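Long-range contacts in calmodulin, putative (Entamoeba histolytica, PDB 4OCI), which binds calcium in an EF-hand loop and is involved in initiating the phagocytosis of human erythrocytes by the amoeba: residues D20-T24 against R55-Y59; L31-V37 against F62-F66; L99-L103 against I115-F119; S73-I79 against I102-D108. All blocks are in the same frame, centred on the assembly; numbering follows the deposited sequence.

Contact 1. Residues D20-T24 against R55-Y59; sequences DGYLT and RGMSY. With CA (calcium ion), chain B.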
# COMPACT_ATOMS: atom_id res chain seq x y z
N ASP A 20 4.29 -17.97 11.55
CA ASP A 20 5.45 -18.31 10.73
C ASP A 20 6.62 -17.38 10.89
O ASP A 20 7.63 -17.58 10.23
CB ASP A 20 5.09 -18.48 9.25
CG ASP A 20 4.58 -17.15 8.58
OD1 ASP A 20 4.35 -16.15 9.31
OD2 ASP A 20 4.36 -17.12 7.34
N GLY A 21 6.51 -16.37 11.75
CA GLY A 21 7.57 -15.33 11.91
C GLY A 21 7.60 -14.18 10.87
O GLY A 21 8.63 -13.48 10.73
N TYR A 22 6.51 -13.99 10.13
CA TYR A 22 6.42 -12.99 9.06
C TYR A 22 5.13 -12.28 9.17
O TYR A 22 4.14 -12.92 9.29
CB TYR A 22 6.46 -13.64 7.64
CG TYR A 22 7.86 -14.21 7.40
CD1 TYR A 22 8.92 -13.39 6.99
CD2 TYR A 22 8.12 -15.57 7.66
CE1 TYR A 22 10.20 -13.91 6.79
CE2 TYR A 22 9.42 -16.09 7.52
CZ TYR A 22 10.43 -15.25 7.09
OH TYR A 22 11.68 -15.76 6.93
N LEU A 23 5.12 -10.95 8.99
CA LEU A 23 3.87 -10.23 8.90
C LEU A 23 3.37 -10.08 7.48
O LEU A 23 4.20 -9.83 6.57
CB LEU A 23 4.06 -8.82 9.52
CG LEU A 23 4.48 -8.78 10.97
CD1 LEU A 23 4.53 -7.33 11.36
CD2 LEU A 23 3.43 -9.57 11.81
N THR A 24 2.05 -10.24 7.29
CA THR A 24 1.39 -9.80 6.04
C THR A 24 1.34 -8.27 5.98
O THR A 24 1.67 -7.61 6.95
CB THR A 24 -0.01 -10.29 5.91
OG1 THR A 24 -0.79 -9.73 6.96
CG2 THR A 24 -0.08 -11.84 5.96
N ARG A 55 8.01 -14.26 1.63
CA ARG A 55 7.29 -14.71 2.81
C ARG A 55 6.61 -13.58 3.61
O ARG A 55 5.74 -13.83 4.45
CB ARG A 55 8.28 -15.48 3.73
CG ARG A 55 8.71 -16.77 3.09
CD ARG A 55 9.40 -17.64 4.10
NE ARG A 55 10.08 -18.82 3.54
CZ ARG A 55 9.66 -20.08 3.70
NH1 ARG A 55 8.52 -20.35 4.35
NH2 ARG A 55 10.38 -21.08 3.19
N GLY A 56 6.99 -12.33 3.41
CA GLY A 56 6.39 -11.32 4.26
C GLY A 56 7.51 -10.54 4.94
O GLY A 56 8.63 -10.52 4.47
N MSE A 57 7.18 -9.87 6.03
CA MSE A 57 8.12 -9.04 6.71
C MSE A 57 8.63 -9.73 7.99
O MSE A 57 7.85 -10.09 8.82
CB MSE A 57 7.45 -7.69 7.04
CG MSE A 57 8.50 -6.76 7.67
SE MSE A 57 7.61 -5.19 8.19
CE MSE A 57 8.19 -4.29 6.50
N SER A 58 9.93 -9.93 8.12
CA SER A 58 10.53 -10.64 9.27
C SER A 58 10.67 -9.65 10.41
O SER A 58 10.41 -8.45 10.24
CB SER A 58 11.93 -11.16 8.86
OG SER A 58 12.77 -10.01 8.75
N TYR A 59 10.95 -10.15 11.62
CA TYR A 59 11.11 -9.26 12.76
C TYR A 59 12.20 -8.22 12.55
O TYR A 59 12.08 -7.07 12.98
CB TYR A 59 11.46 -10.11 14.02
CG TYR A 59 11.68 -9.21 15.18
CD1 TYR A 59 10.61 -8.48 15.73
CD2 TYR A 59 12.95 -9.01 15.65
CE1 TYR A 59 10.80 -7.59 16.74
CE2 TYR A 59 13.18 -8.12 16.70
CZ TYR A 59 12.10 -7.42 17.22
OH TYR A 59 12.35 -6.57 18.27
CA CA B . 2.84 -14.66 9.43
O HOH W 1 6.81 -19.11 5.93
O HOH W 2 2.73 -14.98 7.37
O HOH W 3 10.97 -12.90 11.86
O HOH W 4 0.96 -13.78 9.25
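With CG of Tyr22 anti to its carbonyl carbon (chi1 -68°) and CG of Arg55 placed likewise (chi1 -68°), the arginine chain is drawn over the tyrosine ring. Arg55 CB sits squarely above the ring centre in a CH-pi contact, and CD touches further out, 3.8 Å from Tyr22 CE2. Arg55 CG to NE is extended, and NH1 donates to a water that reaches Asp20 OD2 only weakly. Ser58 CB lies 3.9 Å from Tyr22 CE1. The backbones pair at one point, Leu23 with Met57, an antiparallel hydrogen-bonded pair: Leu23 N gives to Met57 O at 2.9 Å, and Met57 N returns a bond to Leu23 O at 3.0 Å. Tyr22 CA adds a CA-H...O contact to Met57 O, 3.2 Å away. Gly56 CA lies 3.5 Å from Leu23 O. A water joins Gly21 O to Tyr59 N. The calcium ion takes Asp20 OD1 at 2.1 Å and Tyr22 O at 2.2 Å, besides two waters, Asp16 and Asp18; Asp20 OD1 also receives Tyr22 N in an Asx turn. A single antiparallel bridge from within the calcium-binding loop to the loop before helix 59-71 is characteristic of paired EF-hand loops.

Contact 2. Residues L31-V37 against F62-F66; sequences LVRVLGV and FTSCF. With NA (sodium ion), chain C.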
# COMPACT_ATOMS: atom_id res chain seq x y z
N LEU A 31 -0.07 -3.13 13.10
CA LEU A 31 0.84 -3.09 14.21
C LEU A 31 1.46 -1.75 14.34
O LEU A 31 1.54 -1.21 15.47
CB LEU A 31 1.93 -4.16 14.06
CG LEU A 31 3.05 -4.28 15.12
CD1 LEU A 31 2.40 -4.36 16.53
CD2 LEU A 31 3.97 -5.46 14.91
N VAL A 32 1.87 -1.18 13.21
CA VAL A 32 2.49 0.15 13.16
C VAL A 32 1.48 1.19 13.63
O VAL A 32 1.82 2.09 14.44
CB VAL A 32 3.03 0.38 11.69
CG1 VAL A 32 2.69 1.69 11.13
CG2 VAL A 32 4.56 -0.08 11.55
N ARG A 33 0.20 1.05 13.22
CA ARG A 33 -0.82 1.96 13.76
C ARG A 33 -1.09 1.78 15.27
O ARG A 33 -1.21 2.80 15.99
CB ARG A 33 -2.10 1.94 12.97
CG ARG A 33 -1.90 2.60 11.58
CD ARG A 33 -3.24 2.66 10.92
NE ARG A 33 -3.20 3.18 9.56
CZ ARG A 33 -2.91 4.42 9.23
NH1 ARG A 33 -2.55 5.34 10.17
NH2 ARG A 33 -2.96 4.73 7.92
N VAL A 34 -1.28 0.54 15.71
CA VAL A 34 -1.31 0.26 17.14
C VAL A 34 -0.15 0.92 17.95
O VAL A 34 -0.39 1.43 19.04
CB VAL A 34 -1.37 -1.24 17.43
CG1 VAL A 34 -0.89 -1.54 18.88
CG2 VAL A 34 -2.78 -1.70 17.25
N LEU A 35 1.08 0.89 17.43
CA LEU A 35 2.26 1.47 18.03
C LEU A 35 2.34 2.98 17.94
O LEU A 35 3.21 3.58 18.54
CB LEU A 35 3.53 0.83 17.43
CG LEU A 35 3.64 -0.66 17.69
CD1 LEU A 35 4.83 -1.31 16.95
CD2 LEU A 35 3.68 -0.96 19.18
N GLY A 36 1.44 3.63 17.21
CA GLY A 36 1.28 5.06 17.32
C GLY A 36 1.58 5.87 16.06
O GLY A 36 1.35 7.09 16.04
N VAL A 37 2.03 5.20 15.00
CA VAL A 37 2.36 5.88 13.74
C VAL A 37 1.11 6.48 13.09
O VAL A 37 0.07 5.82 13.03
CB VAL A 37 3.15 4.93 12.77
CG1 VAL A 37 3.28 5.52 11.41
CG2 VAL A 37 4.57 4.64 13.36
N PHE A 62 11.15 -5.51 10.18
CA PHE A 62 10.14 -4.74 10.95
C PHE A 62 10.72 -3.70 11.88
O PHE A 62 10.29 -2.55 11.87
CB PHE A 62 9.22 -5.68 11.78
CG PHE A 62 8.32 -4.90 12.71
CD1 PHE A 62 7.22 -4.21 12.20
CD2 PHE A 62 8.65 -4.76 14.05
CE1 PHE A 62 6.42 -3.41 13.02
CE2 PHE A 62 7.85 -3.98 14.90
CZ PHE A 62 6.76 -3.29 14.36
N THR A 63 11.69 -4.08 12.72
CA THR A 63 12.30 -3.10 13.60
C THR A 63 13.05 -1.99 12.85
O THR A 63 12.93 -0.83 13.23
CB THR A 63 13.27 -3.68 14.64
OG1 THR A 63 14.38 -4.30 13.96
CG2 THR A 63 12.62 -4.68 15.48
N SER A 64 13.75 -2.33 11.77
CA SER A 64 14.32 -1.27 10.89
C SER A 64 13.28 -0.35 10.31
O SER A 64 13.41 0.86 10.45
CB SER A 64 15.13 -1.88 9.78
OG SER A 64 16.14 -2.69 10.41
N CYS A 65 12.21 -0.91 9.73
CA CYS A 65 11.10 -0.12 9.13
C CYS A 65 10.38 0.72 10.16
O CYS A 65 10.12 1.88 9.92
CB CYS A 65 10.08 -0.99 8.40
SG CYS A 65 10.89 -1.60 6.96
N PHE A 66 10.11 0.14 11.31
CA PHE A 66 9.39 0.80 12.35
C PHE A 66 10.20 2.02 12.86
O PHE A 66 9.62 3.11 13.02
CB PHE A 66 8.95 -0.17 13.48
CG PHE A 66 8.27 0.50 14.60
CD1 PHE A 66 7.05 1.15 14.38
CD2 PHE A 66 8.86 0.55 15.88
CE1 PHE A 66 6.45 1.82 15.40
CE2 PHE A 66 8.25 1.20 16.92
CZ PHE A 66 7.07 1.86 16.70
NA NA C . 16.13 -4.08 12.48
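Leu31, Val32, Leu35 and Val37 meet Phe62 and Phe66 where helix 25-34, the exiting helix of the calcium-binding EF-hand, packs on helix 59-71. Both phenylalanines swing CG anti to the backbone N (chi1 172° for Phe62, 177° for Phe66), which projects two rings, one helical turn apart, across the interface; Phe66 CB lies over a face of the Phe62 ring. Leu31 crosses Phe62 at about a right angle, its CD2 branch 3.6 Å from Phe62 CZ. Leu35 serves both rings. Its CG lies anti to the carbonyl carbon (chi1 -62°), so that CD1 meets the edge of Phe62 in plane and also covers one face of Phe66 in an off-centre CH-pi contact. Val32 CG2 lies beside both rings, 4.0 Å from Phe66 CD1 and 4.1 Å from Phe62 CE1. Gly36, with positive phi, closes the helix in a Schellman motif, and the turn brings Val37 back toward Phe66. On another side of helix 59-71, Thr63 OG1 and Ser64 OG bind a sodium ion together with Glu60. Beyond the helix end, Val37 CG2 touches Phe66 CE1 at 4.0 Å, while Leu35 CB comes to 3.7 Å from that same CE1.

Contact 3. Residues L99-L103 against I115-F119; sequences LRRIL and ITDLF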
# COMPACT_ATOMS: atom_id res chain seq x y z
N LEU A 99 -0.88 25.68 13.29
CA LEU A 99 -0.96 24.31 12.76
C LEU A 99 0.10 24.01 11.70
O LEU A 99 0.71 22.98 11.75
CB LEU A 99 -2.33 24.07 12.14
CG LEU A 99 -2.52 22.58 11.75
CD1 LEU A 99 -2.17 21.56 12.89
CD2 LEU A 99 -3.88 22.32 11.16
N ARG A 100 0.25 24.86 10.69
CA ARG A 100 1.34 24.76 9.71
C ARG A 100 2.67 24.62 10.39
O ARG A 100 3.44 23.74 10.02
CB ARG A 100 1.35 25.94 8.71
CG ARG A 100 2.46 25.92 7.64
CD ARG A 100 2.41 27.18 6.74
NE ARG A 100 1.29 27.15 5.76
CZ ARG A 100 1.31 26.48 4.61
NH1 ARG A 100 2.35 25.70 4.26
NH2 ARG A 100 0.25 26.55 3.80
N ARG A 101 2.98 25.45 11.37
CA ARG A 101 4.24 25.30 12.11
C ARG A 101 4.40 23.89 12.71
O ARG A 101 5.48 23.25 12.57
CB ARG A 101 4.46 26.39 13.21
CG ARG A 101 5.84 26.31 13.86
CD ARG A 101 5.98 27.32 15.01
NE ARG A 101 4.74 27.24 15.81
CZ ARG A 101 4.46 26.30 16.74
NH1 ARG A 101 5.34 25.35 17.05
NH2 ARG A 101 3.26 26.29 17.37
N ILE A 102 3.36 23.44 13.39
CA ILE A 102 3.40 22.19 14.13
C ILE A 102 3.65 21.04 13.19
O ILE A 102 4.44 20.16 13.48
CB ILE A 102 2.03 21.88 14.79
CG1 ILE A 102 1.57 22.96 15.77
CG2 ILE A 102 1.99 20.41 15.39
CD1 ILE A 102 2.40 23.13 16.86
N LEU A 103 2.91 21.01 12.10
CA LEU A 103 2.99 19.95 11.09
C LEU A 103 4.35 20.02 10.38
O LEU A 103 4.88 18.99 9.97
CB LEU A 103 1.84 20.06 10.04
CG LEU A 103 0.39 19.81 10.50
CD1 LEU A 103 -0.59 20.28 9.43
CD2 LEU A 103 0.16 18.33 10.78
N ILE A 115 1.30 20.93 2.69
CA ILE A 115 0.49 21.57 3.72
C ILE A 115 -0.56 22.48 3.13
O ILE A 115 -1.69 22.36 3.49
CB ILE A 115 1.34 22.24 4.78
CG1 ILE A 115 2.11 21.10 5.47
CG2 ILE A 115 0.44 22.96 5.80
CD1 ILE A 115 3.17 21.48 6.51
N THR A 116 -0.16 23.34 2.19
CA THR A 116 -1.08 24.20 1.49
C THR A 116 -2.18 23.36 0.79
O THR A 116 -3.34 23.68 0.86
CB THR A 116 -0.28 25.01 0.44
OG1 THR A 116 0.78 25.70 1.10
CG2 THR A 116 -1.15 26.04 -0.28
N ASP A 117 -1.79 22.26 0.15
CA ASP A 117 -2.74 21.44 -0.60
C ASP A 117 -3.69 20.75 0.34
O ASP A 117 -4.85 20.65 0.07
CB ASP A 117 -2.00 20.39 -1.42
CG ASP A 117 -1.23 21.00 -2.67
OD1 ASP A 117 -1.38 22.24 -2.97
OD2 ASP A 117 -0.45 20.22 -3.31
N LEU A 118 -3.19 20.29 1.48
CA LEU A 118 -4.03 19.78 2.51
C LEU A 118 -5.02 20.83 3.08
O LEU A 118 -6.21 20.52 3.34
CB LEU A 118 -3.12 19.27 3.62
CG LEU A 118 -3.86 18.60 4.74
CD1 LEU A 118 -4.24 17.10 4.33
CD2 LEU A 118 -2.96 18.66 5.93
N PHE A 119 -4.52 22.06 3.33
CA PHE A 119 -5.39 23.12 3.88
C PHE A 119 -6.45 23.49 2.86
O PHE A 119 -7.58 23.66 3.22
CB PHE A 119 -4.58 24.38 4.26
CG PHE A 119 -3.84 24.27 5.60
CD1 PHE A 119 -3.83 23.13 6.33
CD2 PHE A 119 -3.16 25.38 6.12
CE1 PHE A 119 -3.13 23.05 7.60
CE2 PHE A 119 -2.47 25.33 7.35
CZ PHE A 119 -2.47 24.14 8.10
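Ile115 begins the contact by lying against Arg100 and Leu103. Its CG2, anti to the backbone N, covers one face of the Arg100 guanidinium toward the rim and, within its own helix, also sits over the centre of the Phe119 ring. Its other branch, with CG1 beside the backbone N, carries CD1 to 4.0 Å from Leu103 CB. Thr116 follows with the polar link: Arg100 NH2 donates to Thr116 OG1 at 2.9 Å, fairly straight at 155°, the oxygen lying slightly out of the guanidinium plane. The arginine reaches it by running extended through CG and CD and then bending at chi3 (-75°). Its strongest partner is Glu126, in a salt bridge with NH2; NH1 donates to Gln112 O, which also bonds Thr116 OG1. These several bonds would fix the rotation of the group. Phe119, one turn after Ile115, finishes the contact. Leu99 CD2 approaches its CE1 at 3.7 Å, and Leu103 CD1 comes to the same ring atom at 4.2 Å. Arg100 N lies at the ring edge, 3.8 Å from Phe119 CZ, and Arg100 CB touches CE2. The local helix axes make an angle of 132°, with 11.4 Å between them at closest approach. Aliphatic and aromatic groups thus fill the buried side, while Arg100 runs across the interface, its end reaching the exposed Thr116. Helix 132-145 covers Leu99 and Leu103 through Phe135, whereas helix 76-86 lies against Ile102 through Ala82; strand 93-95, which pairs with 129-131, leads into helix 96-106.

Contact 4. Residues S73-I79 against I102-D108; sequences SFNKDEI and ILSTIGD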
# COMPACT_ATOMS: atom_id res chain seq x y z
N SER A 73 7.29 10.43 10.70
CA SER A 73 5.88 10.74 11.00
C SER A 73 5.77 11.21 12.43
O SER A 73 6.79 11.43 13.10
CB SER A 73 5.04 9.50 10.82
OG SER A 73 5.45 8.57 11.80
N PHE A 74 4.54 11.33 12.91
CA PHE A 74 4.34 11.69 14.30
C PHE A 74 3.36 10.71 14.87
O PHE A 74 2.83 9.88 14.13
CB PHE A 74 3.81 13.12 14.46
CG PHE A 74 2.67 13.48 13.51
CD1 PHE A 74 1.36 13.30 13.90
CD2 PHE A 74 2.93 14.06 12.26
CE1 PHE A 74 0.29 13.66 13.03
CE2 PHE A 74 1.88 14.40 11.38
CZ PHE A 74 0.58 14.21 11.77
N ASN A 75 3.14 10.79 16.18
CA ASN A 75 2.02 10.14 16.82
C ASN A 75 1.00 11.16 17.30
O ASN A 75 1.24 12.37 17.30
CB ASN A 75 2.43 9.20 18.00
CG ASN A 75 3.09 9.95 19.16
OD1 ASN A 75 2.44 10.30 20.17
ND2 ASN A 75 4.39 10.26 18.99
N LYS A 76 -0.14 10.63 17.71
CA LYS A 76 -1.28 11.42 18.04
C LYS A 76 -1.05 12.09 19.39
O LYS A 76 -1.54 13.17 19.58
CB LYS A 76 -2.57 10.61 17.96
CG LYS A 76 -3.78 11.49 17.63
CD LYS A 76 -4.70 10.88 16.59
CE LYS A 76 -5.82 10.07 17.24
NZ LYS A 76 -6.92 10.91 17.79
N ASP A 77 -0.25 11.50 20.29
CA ASP A 77 0.16 12.22 21.54
C ASP A 77 0.99 13.49 21.27
O ASP A 77 0.82 14.54 21.92
CB ASP A 77 1.02 11.32 22.44
N GLU A 78 1.88 13.36 20.30
CA GLU A 78 2.79 14.40 19.92
C GLU A 78 2.00 15.57 19.32
O GLU A 78 2.19 16.73 19.71
CB GLU A 78 3.77 13.82 18.90
CG GLU A 78 5.25 14.15 19.07
CD GLU A 78 6.11 13.62 17.89
OE1 GLU A 78 5.66 12.70 17.12
OE2 GLU A 78 7.26 14.15 17.74
N ILE A 79 1.10 15.26 18.38
CA ILE A 79 0.35 16.37 17.79
C ILE A 79 -0.58 17.02 18.81
O ILE A 79 -0.70 18.27 18.89
CB ILE A 79 -0.26 16.06 16.47
CG1 ILE A 79 -0.90 17.35 15.96
CG2 ILE A 79 -1.32 14.99 16.57
CD1 ILE A 79 -0.73 17.53 14.46
N ILE A 102 3.36 23.44 13.39
CA ILE A 102 3.40 22.19 14.13
C ILE A 102 3.65 21.04 13.19
O ILE A 102 4.44 20.16 13.48
CB ILE A 102 2.03 21.88 14.79
CG1 ILE A 102 1.57 22.96 15.77
CG2 ILE A 102 1.99 20.41 15.39
CD1 ILE A 102 2.40 23.13 16.86
N LEU A 103 2.91 21.01 12.10
CA LEU A 103 2.99 19.95 11.09
C LEU A 103 4.35 20.02 10.38
O LEU A 103 4.88 18.99 9.97
CB LEU A 103 1.84 20.06 10.04
CG LEU A 103 0.39 19.81 10.50
CD1 LEU A 103 -0.59 20.28 9.43
CD2 LEU A 103 0.16 18.33 10.78
N SER A 104 4.92 21.22 10.24
CA SER A 104 6.29 21.31 9.74
C SER A 104 7.24 20.72 10.72
O SER A 104 8.19 20.06 10.35
CB SER A 104 6.65 22.75 9.41
OG SER A 104 5.83 23.15 8.36
N THR A 105 6.97 20.92 11.98
CA THR A 105 7.88 20.58 13.03
C THR A 105 7.96 19.11 13.37
O THR A 105 9.07 18.60 13.47
CB THR A 105 7.52 21.40 14.26
OG1 THR A 105 7.92 22.74 14.00
CG2 THR A 105 8.20 20.91 15.53
N ILE A 106 6.83 18.44 13.51
CA ILE A 106 6.77 17.14 14.21
C ILE A 106 6.78 15.85 13.36
O ILE A 106 6.94 14.72 13.90
CB ILE A 106 5.60 17.06 15.21
CG1 ILE A 106 4.28 17.01 14.45
CG2 ILE A 106 5.67 18.20 16.24
CD1 ILE A 106 3.19 17.02 15.35
N GLY A 107 6.59 15.97 12.07
CA GLY A 107 6.87 14.81 11.26
C GLY A 107 7.38 15.32 9.95
O GLY A 107 7.02 16.44 9.54
N ASP A 108 8.19 14.54 9.26
CA ASP A 108 8.61 15.03 7.96
C ASP A 108 8.08 14.18 6.77
O ASP A 108 8.84 13.73 5.92
CB ASP A 108 10.13 15.35 7.93
CG ASP A 108 10.49 16.83 8.39
OD1 ASP A 108 9.58 17.69 8.70
OD2 ASP A 108 11.71 17.12 8.39
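The two helices of an EF-hand-like helix-loop-helix unit, 76-86 and 96-106, come together here, the N-terminal approach to the first meeting the C-terminal end of the second. Ile106 carries most of the contact. Its CG1 stands between the backbone N and the carbonyl carbon (chi1 69°), which directs the longer branch toward segment 73-79: CG1 lies 3.9 Å from Phe74 CB, and CD1 reaches 3.8 Å from Ile79 CB, the two isoleucine side chains crossing at about a right angle. Phe74 takes the same kind of first torsion (chi1 46°), turning its ring toward both Ile106 and Leu103. Gly107 CA meets the ring at its edge, 4.1 Å from Phe74 CD2, and the backbones are close here, with Ser73 CA 4.2 Å from Gly107 CA. Deeper in, Ile79 CD1 touches Leu103 CD2 at 3.9 Å and Ile102 CG2 at 4.1 Å. Glu78 lies alongside Ile106, running the other way, while its OE1 accepts from Asn75 N at 3.3 Å on the anti lone pair. Asn75 OD1 in turn accepts from Glu78 N, although its position is less certain. No hydrogen bond links the segments; Ser73 OG bonds Leu69 O instead, and Phe74 pairs through its backbone with Val38. Apolar packing of the entering helix 76-86 against the exiting helix 96-106 is consistent with an EF-hand helix-loop-helix.

How the contacts relate
Contacts 2, 3 and 4 are buried, whereas contact 1 is only partly so and lies about 22 Å from the chain centre, measured between centres. Contact 1 combines backbone bonds, calcium and water with an arginine chain over a tyrosine ring; contacts 2 and 4 are apolar without a bond across them, and contact 3 adds one arginine bond at its margin. Contacts 1 and 2 join through Met57 SE against Phe62 CA and Leu23 CD1 against Leu31 CD2, so the ion-binding loop rests on the helix core. Contacts 3 and 4 share Ile102 and Leu103 of helix 96-106. Contact 2 meets contact 4 where Val37 packs on Ser73. Contacts 1 and 3 both touch the second subunit.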